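Local coordinates for plasmodium falciparum gamete antigen 27/25 (Plasmodium falciparum, PDB 1N81), which is of unknown biochemical function but is essential for sexual development of the parasite and may act through protein dimerization, at residues Leu106-Arg111 with Val152-Asp157; Asp121-Val126 with Lys130-Asp135; Lys137-Leu142 with Ala164-Phe169. One frame throughout, in Å; residues are numbered along the deposited sequence.

Contact 1. Residues Leu106-Arg111 with Val152-Asp157; sequences LWVEQR and VKFTDD
V108 faces V152 and F154 where an extended piece of chain passes a helix. Residues 106-111 are a continuous turn and a half within helix 96-122, with Q110 N bonded to L106 O and R111 N to W107 O. Residues 152-155 run extended from helix 136-150 to helix 156-173, which starts at D156 with T155 as its N-cap. The backbones come closest at V108 and V152, whose CA atoms lie 8.7 Å apart.

V108 is the one helix residue that reaches across, and its two methyls divide the work. CG2 slides alongside V152, coming within 3.8 Å of V152 CG2. CG1 goes to the aromatic neighbour, with V108 CG1 4.0 Å from F154 CE1. This methyl meets the ring obliquely, and V108 CB stands 4.1 Å from the same CE1, so the CE1 corner rests against the CB-CG1 side of the valine. A chi1 of 165° puts CG1 anti to the backbone N, toward the ring, and CG2 beside that N, toward V152. On V152, chi1 of -69° turns CG1 away beside the N and leaves CG2, between N and the carbonyl carbon, to make the touch.

Around the pair, F143 of helix 136-150 packs on V108 and meets the F154 ring edge-to-face, while E147 takes a hydrogen bond from F154 N. Y105 and Y88 also touch F154.

Everything that crosses here is carbon against carbon. The hold therefore comes from burial and fit of shape rather than from directional bonds, and it seats the linker's phenylalanine against the long helix.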
loop_
_atom_site.group_PDB
_atom_site.type_symbol
_atom_site.label_atom_id
_atom_site.label_comp_id
_atom_site.label_asym_id
_atom_site.label_seq_id
_atom_site.Cartn_x
_atom_site.Cartn_y
_atom_site.Cartn_z
ATOM N N LEU A 106 -3.450 7.631 3.055
ATOM C CA LEU A 106 -2.424 6.605 2.968
ATOM C C LEU A 106 -2.617 5.646 4.125
ATOM O O LEU A 106 -2.535 4.433 3.968
ATOM C CB LEU A 106 -1.010 7.232 3.025
ATOM C CG LEU A 106 -0.596 8.091 1.803
ATOM C CD1 LEU A 106 0.819 8.611 1.980
ATOM C CD2 LEU A 106 -0.692 7.285 0.498
ATOM N N TRP A 107 -2.889 6.213 5.291
ATOM C CA TRP A 107 -3.094 5.443 6.513
ATOM C C TRP A 107 -4.246 4.468 6.334
ATOM O O TRP A 107 -4.140 3.289 6.694
ATOM C CB TRP A 107 -3.419 6.398 7.666
ATOM C CG TRP A 107 -3.475 5.799 9.015
ATOM C CD1 TRP A 107 -2.464 5.769 9.935
ATOM C CD2 TRP A 107 -4.606 5.131 9.636
ATOM N NE1 TRP A 107 -2.888 5.131 11.083
ATOM C CE2 TRP A 107 -4.188 4.736 10.930
ATOM C CE3 TRP A 107 -5.910 4.845 9.226
ATOM C CZ2 TRP A 107 -5.041 4.041 11.812
ATOM C CZ3 TRP A 107 -6.757 4.161 10.096
ATOM C CH2 TRP A 107 -6.319 3.769 11.382
ATOM N N VAL A 108 -5.347 4.976 5.790
ATOM C CA VAL A 108 -6.525 4.169 5.579
ATOM C C VAL A 108 -6.224 2.966 4.687
ATOM O O VAL A 108 -6.552 1.835 5.026
ATOM C CB VAL A 108 -7.647 5.013 4.968
ATOM C CG1 VAL A 108 -8.770 4.081 4.405
ATOM C CG2 VAL A 108 -8.212 5.987 6.075
ATOM N N GLU A 109 -5.569 3.219 3.566
ATOM C CA GLU A 109 -5.231 2.161 2.633
ATOM C C GLU A 109 -4.283 1.156 3.308
ATOM O O GLU A 109 -4.495 -0.067 3.219
ATOM C CB GLU A 109 -4.595 2.752 1.360
ATOM C CG GLU A 109 -4.348 1.709 0.265
ATOM C CD GLU A 109 -3.800 2.299 -1.027
ATOM O OE1 GLU A 109 -3.422 1.504 -1.909
ATOM O OE2 GLU A 109 -3.742 3.540 -1.181
ATOM N N GLN A 110 -3.271 1.653 4.015
ATOM C CA GLN A 110 -2.333 0.731 4.659
ATOM C C GLN A 110 -3.035 -0.131 5.728
ATOM O O GLN A 110 -2.826 -1.359 5.813
ATOM C CB GLN A 110 -1.127 1.480 5.237
ATOM C CG GLN A 110 -0.098 0.527 5.803
ATOM C CD GLN A 110 1.192 1.195 6.197
ATOM O OE1 GLN A 110 1.276 2.412 6.277
ATOM N NE2 GLN A 110 2.210 0.393 6.450
ATOM N N ARG A 111 -3.911 0.491 6.508
ATOM C CA ARG A 111 -4.676 -0.260 7.491
ATOM C C ARG A 111 -5.615 -1.333 6.865
ATOM O O ARG A 111 -5.771 -2.426 7.413
ATOM C CB ARG A 111 -5.541 0.679 8.307
ATOM C CG ARG A 111 -6.414 -0.017 9.292
ATOM C CD ARG A 111 -5.599 -0.780 10.341
ATOM N NE ARG A 111 -6.360 -0.934 11.583
ATOM C CZ ARG A 111 -6.141 -0.236 12.700
ATOM N NH1 ARG A 111 -5.174 0.667 12.746
ATOM N NH2 ARG A 111 -6.890 -0.448 13.776
ATOM N N VAL A 152 -11.957 10.907 6.948
ATOM C CA VAL A 152 -11.618 11.252 5.576
ATOM C C VAL A 152 -12.691 10.628 4.715
ATOM O O VAL A 152 -13.401 9.738 5.176
ATOM C CB VAL A 152 -10.233 10.678 5.120
ATOM C CG1 VAL A 152 -9.104 11.363 5.840
ATOM C CG2 VAL A 152 -10.163 9.192 5.377
ATOM N N LYS A 153 -12.830 11.104 3.481
ATOM C CA LYS A 153 -13.788 10.528 2.560
ATOM C C LYS A 153 -13.177 10.459 1.161
ATOM O O LYS A 153 -12.873 11.481 0.549
ATOM C CB LYS A 153 -15.081 11.353 2.508
ATOM C CG LYS A 153 -16.346 10.500 2.291
ATOM C CD LYS A 153 -16.122 9.353 1.303
ATOM C CE LYS A 153 -17.338 8.433 1.179
ATOM N NZ LYS A 153 -18.394 9.009 0.299
ATOM N N PHE A 154 -12.983 9.242 0.666
ATOM C CA PHE A 154 -12.416 9.029 -0.654
ATOM C C PHE A 154 -13.533 9.280 -1.642
ATOM O O PHE A 154 -14.683 9.023 -1.320
ATOM C CB PHE A 154 -11.977 7.567 -0.818
ATOM C CG PHE A 154 -10.648 7.234 -0.165
ATOM C CD1 PHE A 154 -10.452 7.423 1.200
ATOM C CD2 PHE A 154 -9.598 6.720 -0.931
ATOM C CE1 PHE A 154 -9.226 7.110 1.797
ATOM C CE2 PHE A 154 -8.377 6.404 -0.353
ATOM C CZ PHE A 154 -8.192 6.599 1.015
ATOM N N THR A 155 -13.214 9.778 -2.837
ATOM C CA THR A 155 -14.262 9.948 -3.837
ATOM C C THR A 155 -14.461 8.531 -4.362
ATOM O O THR A 155 -13.620 7.657 -4.122
ATOM C CB THR A 155 -13.825 10.842 -4.988
ATOM O OG1 THR A 155 -12.677 10.271 -5.615
ATOM C CG2 THR A 155 -13.501 12.219 -4.498
ATOM N N ASP A 156 -15.548 8.291 -5.083
ATOM C CA ASP A 156 -15.814 6.950 -5.601
ATOM C C ASP A 156 -14.684 6.452 -6.487
ATOM O O ASP A 156 -14.406 5.252 -6.519
ATOM C CB ASP A 156 -17.135 6.908 -6.385
ATOM C CG ASP A 156 -18.325 7.356 -5.551
ATOM O OD1 ASP A 156 -18.483 6.857 -4.416
ATOM O OD2 ASP A 156 -19.104 8.209 -6.031
ATOM N N ASP A 157 -14.040 7.357 -7.216
ATOM C CA ASP A 157 -12.953 6.938 -8.091
ATOM C C ASP A 157 -11.746 6.559 -7.256
ATOM O O ASP A 157 -11.133 5.514 -7.488
ATOM C CB ASP A 157 -12.572 8.041 -9.075
ATOM C CG ASP A 157 -13.588 8.199 -10.186
ATOM O OD1 ASP A 157 -14.175 7.173 -10.598
ATOM O OD2 ASP A 157 -13.784 9.342 -10.651
#

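Contact 2. Residues Asp121-Val126 with Lys130-Asp135; sequences DHAREV and KRIMND
A tight corner between two helices brings A123 and I132 together: from helix 96-122 a short connection through A123 and R124 leads to helix 126-133, which sets off with E125 at its N-cap position. The corner is closed at two points. At the outer one, the first turn of the short helix supplies a backbone bond, K130 N to V126 O, 3.0 Å long with an N-H...O angle of 152°. K130 CB lies 3.6 Å from that same V126 O, and the lysine chain continues fully extended from there, leading its amino end away from the loop.

Deeper in, the A123 methyl meets the far end of I132, A123 CB to I132 CD1 at 3.7 Å. I132 gets there by carrying CG1 beside its backbone N (chi1 -67°) and stretching on to CD1, chi2 168°. V116, N119 and V120 of helix 96-122 touch the same isoleucine, so the short helix lies back against the long one it has just left.

A salt bridge ties the end of the short helix to the start of the next: R131 NH1 to D135 OD2, 2.8 Å. The oxygen sits in the guanidinium plane, at its edge, but the nitrogen approaches from above the carboxylate plane. E128 pairs with NE of the same arginine. The other carboxylate oxygen, D135 OD1, accepts from L138 N and so caps the following helix, 136-150.

With a short connection, an apolar contact under the bend and a capping aspartate at the start of the next helix, this is a tight corner between consecutive helices of an all-helical fold.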
loop_
_atom_site.group_PDB
_atom_site.type_symbol
_atom_site.label_atom_id
_atom_site.label_comp_id
_atom_site.label_asym_id
_atom_site.label_seq_id
_atom_site.Cartn_x
_atom_site.Cartn_y
_atom_site.Cartn_z
ATOM N N ASP A 121 -4.184 -14.849 6.186
ATOM C CA ASP A 121 -3.354 -15.772 6.962
ATOM C C ASP A 121 -4.160 -16.850 7.701
ATOM O O ASP A 121 -3.703 -17.988 7.851
ATOM C CB ASP A 121 -2.538 -15.026 8.027
ATOM C CG ASP A 121 -1.499 -14.099 7.445
ATOM O OD1 ASP A 121 -1.153 -14.225 6.246
ATOM O OD2 ASP A 121 -1.017 -13.237 8.214
ATOM N N HIS A 122 -5.341 -16.480 8.184
ATOM C CA HIS A 122 -6.166 -17.413 8.933
ATOM C C HIS A 122 -6.971 -18.371 8.083
ATOM O O HIS A 122 -7.517 -19.323 8.620
ATOM C CB HIS A 122 -7.117 -16.668 9.869
ATOM C CG HIS A 122 -6.422 -15.838 10.909
ATOM N ND1 HIS A 122 -7.109 -15.081 11.835
ATOM C CD2 HIS A 122 -5.104 -15.629 11.152
ATOM C CE1 HIS A 122 -6.244 -14.437 12.602
ATOM N NE2 HIS A 122 -5.022 -14.752 12.207
ATOM N N ALA A 123 -7.072 -18.125 6.777
ATOM C CA ALA A 123 -7.831 -19.031 5.912
ATOM C C ALA A 123 -6.970 -20.271 5.635
ATOM O O ALA A 123 -5.747 -20.185 5.524
ATOM C CB ALA A 123 -8.216 -18.346 4.618
ATOM N N ARG A 124 -7.621 -21.421 5.541
ATOM C CA ARG A 124 -6.938 -22.696 5.337
ATOM C C ARG A 124 -6.429 -22.951 3.922
ATOM O O ARG A 124 -5.244 -23.161 3.709
ATOM C CB ARG A 124 -7.889 -23.828 5.736
ATOM C CG ARG A 124 -7.249 -25.193 5.916
ATOM C CD ARG A 124 -8.313 -26.212 6.326
ATOM N NE ARG A 124 -7.725 -27.414 6.918
ATOM C CZ ARG A 124 -8.422 -28.370 7.531
ATOM N NH1 ARG A 124 -9.743 -28.271 7.633
ATOM N NH2 ARG A 124 -7.794 -29.418 8.056
ATOM N N GLU A 125 -7.343 -22.945 2.962
ATOM C CA GLU A 125 -7.018 -23.210 1.564
ATOM C C GLU A 125 -6.426 -21.999 0.847
ATOM O O GLU A 125 -6.827 -20.864 1.098
ATOM C CB GLU A 125 -8.287 -23.635 0.819
ATOM C CG GLU A 125 -9.197 -24.621 1.558
ATOM C CD GLU A 125 -8.636 -26.033 1.608
ATOM O OE1 GLU A 125 -8.156 -26.525 0.558
ATOM O OE2 GLU A 125 -8.694 -26.654 2.694
ATOM N N VAL A 126 -5.488 -22.246 -0.062
ATOM C CA VAL A 126 -4.871 -21.168 -0.827
ATOM C C VAL A 126 -5.937 -20.507 -1.695
ATOM O O VAL A 126 -5.846 -19.321 -2.013
ATOM C CB VAL A 126 -3.735 -21.702 -1.729
ATOM C CG1 VAL A 126 -3.256 -20.639 -2.678
ATOM C CG2 VAL A 126 -2.581 -22.148 -0.873
ATOM N N LYS A 130 -6.915 -16.530 -1.737
ATOM C CA LYS A 130 -7.000 -15.709 -2.933
ATOM C C LYS A 130 -8.354 -15.005 -3.013
ATOM O O LYS A 130 -8.417 -13.800 -3.331
ATOM C CB LYS A 130 -6.741 -16.550 -4.197
ATOM C CG LYS A 130 -6.951 -15.793 -5.507
ATOM C CD LYS A 130 -6.598 -16.639 -6.740
ATOM C CE LYS A 130 -6.653 -15.786 -8.026
ATOM N NZ LYS A 130 -5.964 -16.403 -9.210
ATOM N N ARG A 131 -9.433 -15.734 -2.732
ATOM C CA ARG A 131 -10.750 -15.121 -2.760
ATOM C C ARG A 131 -10.761 -13.896 -1.794
ATOM O O ARG A 131 -11.253 -12.801 -2.137
ATOM C CB ARG A 131 -11.809 -16.095 -2.301
ATOM C CG ARG A 131 -13.202 -15.501 -2.405
ATOM C CD ARG A 131 -14.216 -16.360 -1.668
ATOM N NE ARG A 131 -14.106 -16.248 -0.211
ATOM C CZ ARG A 131 -14.385 -15.139 0.485
ATOM N NH1 ARG A 131 -14.803 -14.031 -0.131
ATOM N NH2 ARG A 131 -14.230 -15.134 1.799
ATOM N N ILE A 132 -10.204 -14.082 -0.598
ATOM C CA ILE A 132 -10.179 -13.004 0.391
ATOM C C ILE A 132 -9.414 -11.789 -0.137
ATOM O O ILE A 132 -9.906 -10.675 -0.035
ATOM C CB ILE A 132 -9.596 -13.496 1.753
ATOM C CG1 ILE A 132 -10.561 -14.502 2.378
ATOM C CG2 ILE A 132 -9.444 -12.311 2.747
ATOM C CD1 ILE A 132 -9.983 -15.273 3.575
ATOM N N MET A 133 -8.248 -12.015 -0.744
ATOM C CA MET A 133 -7.443 -10.923 -1.298
ATOM C C MET A 133 -8.240 -10.073 -2.290
ATOM O O MET A 133 -8.032 -8.852 -2.409
ATOM C CB MET A 133 -6.214 -11.474 -2.013
ATOM C CG MET A 133 -5.209 -12.118 -1.097
ATOM S SD MET A 133 -3.760 -12.669 -2.018
ATOM C CE MET A 133 -2.696 -13.170 -0.700
ATOM N N ASN A 134 -9.173 -10.725 -2.976
ATOM C CA ASN A 134 -9.996 -10.069 -3.983
ATOM C C ASN A 134 -11.386 -9.707 -3.470
ATOM O O ASN A 134 -12.190 -9.182 -4.227
ATOM C CB ASN A 134 -10.147 -10.991 -5.234
ATOM C CG ASN A 134 -8.825 -11.193 -5.994
ATOM O OD1 ASN A 134 -8.214 -10.238 -6.424
ATOM N ND2 ASN A 134 -8.400 -12.447 -6.167
ATOM N N ASP A 135 -11.681 -9.970 -2.193
ATOM C CA ASP A 135 -13.025 -9.693 -1.693
ATOM C C ASP A 135 -13.356 -8.197 -1.594
ATOM O O ASP A 135 -13.149 -7.567 -0.551
ATOM C CB ASP A 135 -13.231 -10.372 -0.322
ATOM C CG ASP A 135 -14.715 -10.483 0.063
ATOM O OD1 ASP A 135 -15.509 -9.627 -0.369
ATOM O OD2 ASP A 135 -15.073 -11.423 0.800
#

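Contact 3. Residues Lys137-Leu142 with Ala164-Phe169; sequences KLIRML and ARISQF
I139 and I166 carry the apolar contact. Helix 136-150 and helix 156-173 approach each other at these two residues, with CA atoms 8.4 Å apart, and the two isoleucines slide past one another in opposite directions. I139 CD1 lies 3.8 Å from I166 CG2, and the chain behind it follows, I139 CG1 being 4.2 Å from that methyl. The other branches pair the opposite way round, I139 CG2 with I166 CD1 at 4.1 Å. Each residue thus offers its branch methyl to the long arm of the other. Both share one shape, with CG1 beside the backbone N and the chain extended beyond it (chi1 -68° for I139 and -76° for I166), which suits this reciprocal fit.

One oxygen also touches the end of I139: S167 OG stands 3.7 Å from I139 CD1, a van der Waals approach. The hydroxyl's probable hydrogen-bond partner is M133 O, at the end of helix 126-133. The methyl therefore packs on an oxygen already engaged.

Beyond the pair, Y159 and A163, earlier turns of helix 156-173, also lie on I139, and V112 of helix 96-122 lies on I166. R165, on a different side of its helix, forms a salt bridge with E109.

The chemistry is that of a buried aliphatic joint: two interlocked isoleucines supply close fit without direction, while the serine hydroxyl, probably bonded to M133 O at a helix end, can sit against a methyl as an oxygen already satisfied.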
loop_
_atom_site.group_PDB
_atom_site.type_symbol
_atom_site.label_atom_id
_atom_site.label_comp_id
_atom_site.label_asym_id
_atom_site.label_seq_id
_atom_site.Cartn_x
_atom_site.Cartn_y
_atom_site.Cartn_z
ATOM N N LYS A 137 -16.102 -6.807 -1.222
ATOM C CA LYS A 137 -17.109 -6.545 -0.206
ATOM C C LYS A 137 -16.437 -6.305 1.142
ATOM O O LYS A 137 -16.774 -5.361 1.861
ATOM C CB LYS A 137 -18.070 -7.721 -0.095
ATOM C CG LYS A 137 -19.202 -7.490 0.868
ATOM C CD LYS A 137 -20.413 -8.356 0.509
ATOM C CE LYS A 137 -21.686 -7.845 1.173
ATOM N NZ LYS A 137 -21.635 -7.947 2.657
ATOM N N LEU A 138 -15.501 -7.178 1.481
ATOM C CA LEU A 138 -14.763 -7.061 2.736
ATOM C C LEU A 138 -13.967 -5.753 2.687
ATOM O O LEU A 138 -13.942 -4.997 3.644
ATOM C CB LEU A 138 -13.813 -8.251 2.904
ATOM C CG LEU A 138 -12.819 -8.197 4.069
ATOM C CD1 LEU A 138 -13.564 -8.242 5.404
ATOM C CD2 LEU A 138 -11.861 -9.366 3.972
ATOM N N ILE A 139 -13.346 -5.462 1.551
ATOM C CA ILE A 139 -12.579 -4.231 1.451
ATOM C C ILE A 139 -13.455 -2.988 1.662
ATOM O O ILE A 139 -13.071 -2.065 2.398
ATOM C CB ILE A 139 -11.825 -4.156 0.111
ATOM C CG1 ILE A 139 -10.729 -5.243 0.090
ATOM C CG2 ILE A 139 -11.185 -2.767 -0.067
ATOM C CD1 ILE A 139 -10.137 -5.478 -1.298
ATOM N N ARG A 140 -14.631 -2.979 1.053
ATOM C CA ARG A 140 -15.527 -1.841 1.177
ATOM C C ARG A 140 -15.909 -1.626 2.634
ATOM O O ARG A 140 -15.929 -0.500 3.105
ATOM C CB ARG A 140 -16.798 -2.045 0.346
ATOM C CG ARG A 140 -17.787 -0.841 0.389
ATOM C CD ARG A 140 -17.207 0.441 -0.241
ATOM N NE ARG A 140 -16.898 1.451 0.772
ATOM C CZ ARG A 140 -16.452 2.677 0.505
ATOM N NH1 ARG A 140 -16.264 3.073 -0.748
ATOM N NH2 ARG A 140 -16.165 3.511 1.502
ATOM N N MET A 141 -16.210 -2.707 3.346
ATOM C CA MET A 141 -16.571 -2.576 4.749
ATOM C C MET A 141 -15.408 -2.120 5.597
ATOM O O MET A 141 -15.572 -1.239 6.448
ATOM C CB MET A 141 -17.162 -3.885 5.279
ATOM C CG MET A 141 -18.582 -4.095 4.784
ATOM S SD MET A 141 -19.370 -5.535 5.531
ATOM C CE MET A 141 -18.861 -6.748 4.428
ATOM N N LEU A 142 -14.230 -2.703 5.401
ATOM C CA LEU A 142 -13.086 -2.235 6.174
ATOM C C LEU A 142 -12.821 -0.742 5.877
ATOM O O LEU A 142 -12.470 0.028 6.793
ATOM C CB LEU A 142 -11.843 -3.081 5.891
ATOM C CG LEU A 142 -11.873 -4.514 6.442
ATOM C CD1 LEU A 142 -10.689 -5.290 5.873
ATOM C CD2 LEU A 142 -11.805 -4.513 7.983
ATOM N N ALA A 164 -8.470 -1.760 -5.893
ATOM C CA ALA A 164 -7.682 -2.520 -6.862
ATOM C C ALA A 164 -6.215 -2.629 -6.397
ATOM O O ALA A 164 -5.599 -3.684 -6.511
ATOM C CB ALA A 164 -7.758 -1.854 -8.242
ATOM N N ARG A 165 -5.664 -1.546 -5.860
ATOM C CA ARG A 165 -4.283 -1.570 -5.387
ATOM C C ARG A 165 -4.108 -2.540 -4.242
ATOM O O ARG A 165 -3.110 -3.252 -4.146
ATOM C CB ARG A 165 -3.867 -0.207 -4.874
ATOM C CG ARG A 165 -3.438 0.779 -5.962
ATOM C CD ARG A 165 -3.015 2.083 -5.277
ATOM N NE ARG A 165 -3.851 3.103 -5.830
ATOM C CZ ARG A 165 -4.601 3.918 -5.132
ATOM N NH1 ARG A 165 -4.636 3.864 -3.812
ATOM N NH2 ARG A 165 -5.318 4.797 -5.776
ATOM N N ILE A 166 -5.086 -2.525 -3.357
ATOM C CA ILE A 166 -5.077 -3.358 -2.177
ATOM C C ILE A 166 -4.999 -4.844 -2.580
ATOM O O ILE A 166 -4.148 -5.606 -2.077
ATOM C CB ILE A 166 -6.340 -3.050 -1.384
ATOM C CG1 ILE A 166 -6.143 -1.707 -0.671
ATOM C CG2 ILE A 166 -6.696 -4.199 -0.419
ATOM C CD1 ILE A 166 -7.404 -1.245 0.061
ATOM N N SER A 167 -5.877 -5.242 -3.489
ATOM C CA SER A 167 -5.889 -6.630 -3.950
ATOM C C SER A 167 -4.542 -6.912 -4.621
ATOM O O SER A 167 -3.918 -7.947 -4.358
ATOM C CB SER A 167 -7.052 -6.876 -4.920
ATOM O OG SER A 167 -8.282 -6.874 -4.223
ATOM N N GLN A 168 -4.065 -5.967 -5.430
ATOM C CA GLN A 168 -2.779 -6.148 -6.099
ATOM C C GLN A 168 -1.650 -6.278 -5.114
ATOM O O GLN A 168 -0.788 -7.149 -5.256
ATOM C CB GLN A 168 -2.438 -4.987 -7.034
ATOM C CG GLN A 168 -1.145 -5.278 -7.778
ATOM C CD GLN A 168 -0.703 -4.153 -8.643
ATOM O OE1 GLN A 168 -0.186 -3.148 -8.162
ATOM N NE2 GLN A 168 -0.924 -4.295 -9.944
ATOM N N PHE A 169 -1.632 -5.389 -4.125
ATOM C CA PHE A 169 -0.592 -5.408 -3.107
ATOM C C PHE A 169 -0.556 -6.771 -2.376
ATOM O O PHE A 169 0.502 -7.347 -2.164
ATOM C CB PHE A 169 -0.836 -4.285 -2.081
ATOM C CG PHE A 169 0.189 -4.242 -0.969
ATOM C CD1 PHE A 169 1.212 -3.288 -0.983
ATOM C CD2 PHE A 169 0.127 -5.153 0.086
ATOM C CE1 PHE A 169 2.178 -3.227 0.045
ATOM C CE2 PHE A 169 1.076 -5.115 1.120
ATOM C CZ PHE A 169 2.113 -4.139 1.095
#

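Overall arrangement
Helix 96-122 supplies a segment to contacts 1 and 2, whose centres are 22 Å apart, and helix 156-173 follows the linker of contact 1 and carries one side of contact 3. Contact 3 lies about 11 Å from contact 1 and 12 Å from contact 2, centre to centre, and touches both, through a salt bridge to the first and a probable serine-to-helix-end bond to the second. Along the chain, contact 2 closes before contact 3 opens, within the span of contact 1, while contacts 1 and 3 interleave. Together these contacts tie the last four helices of the protein to one another.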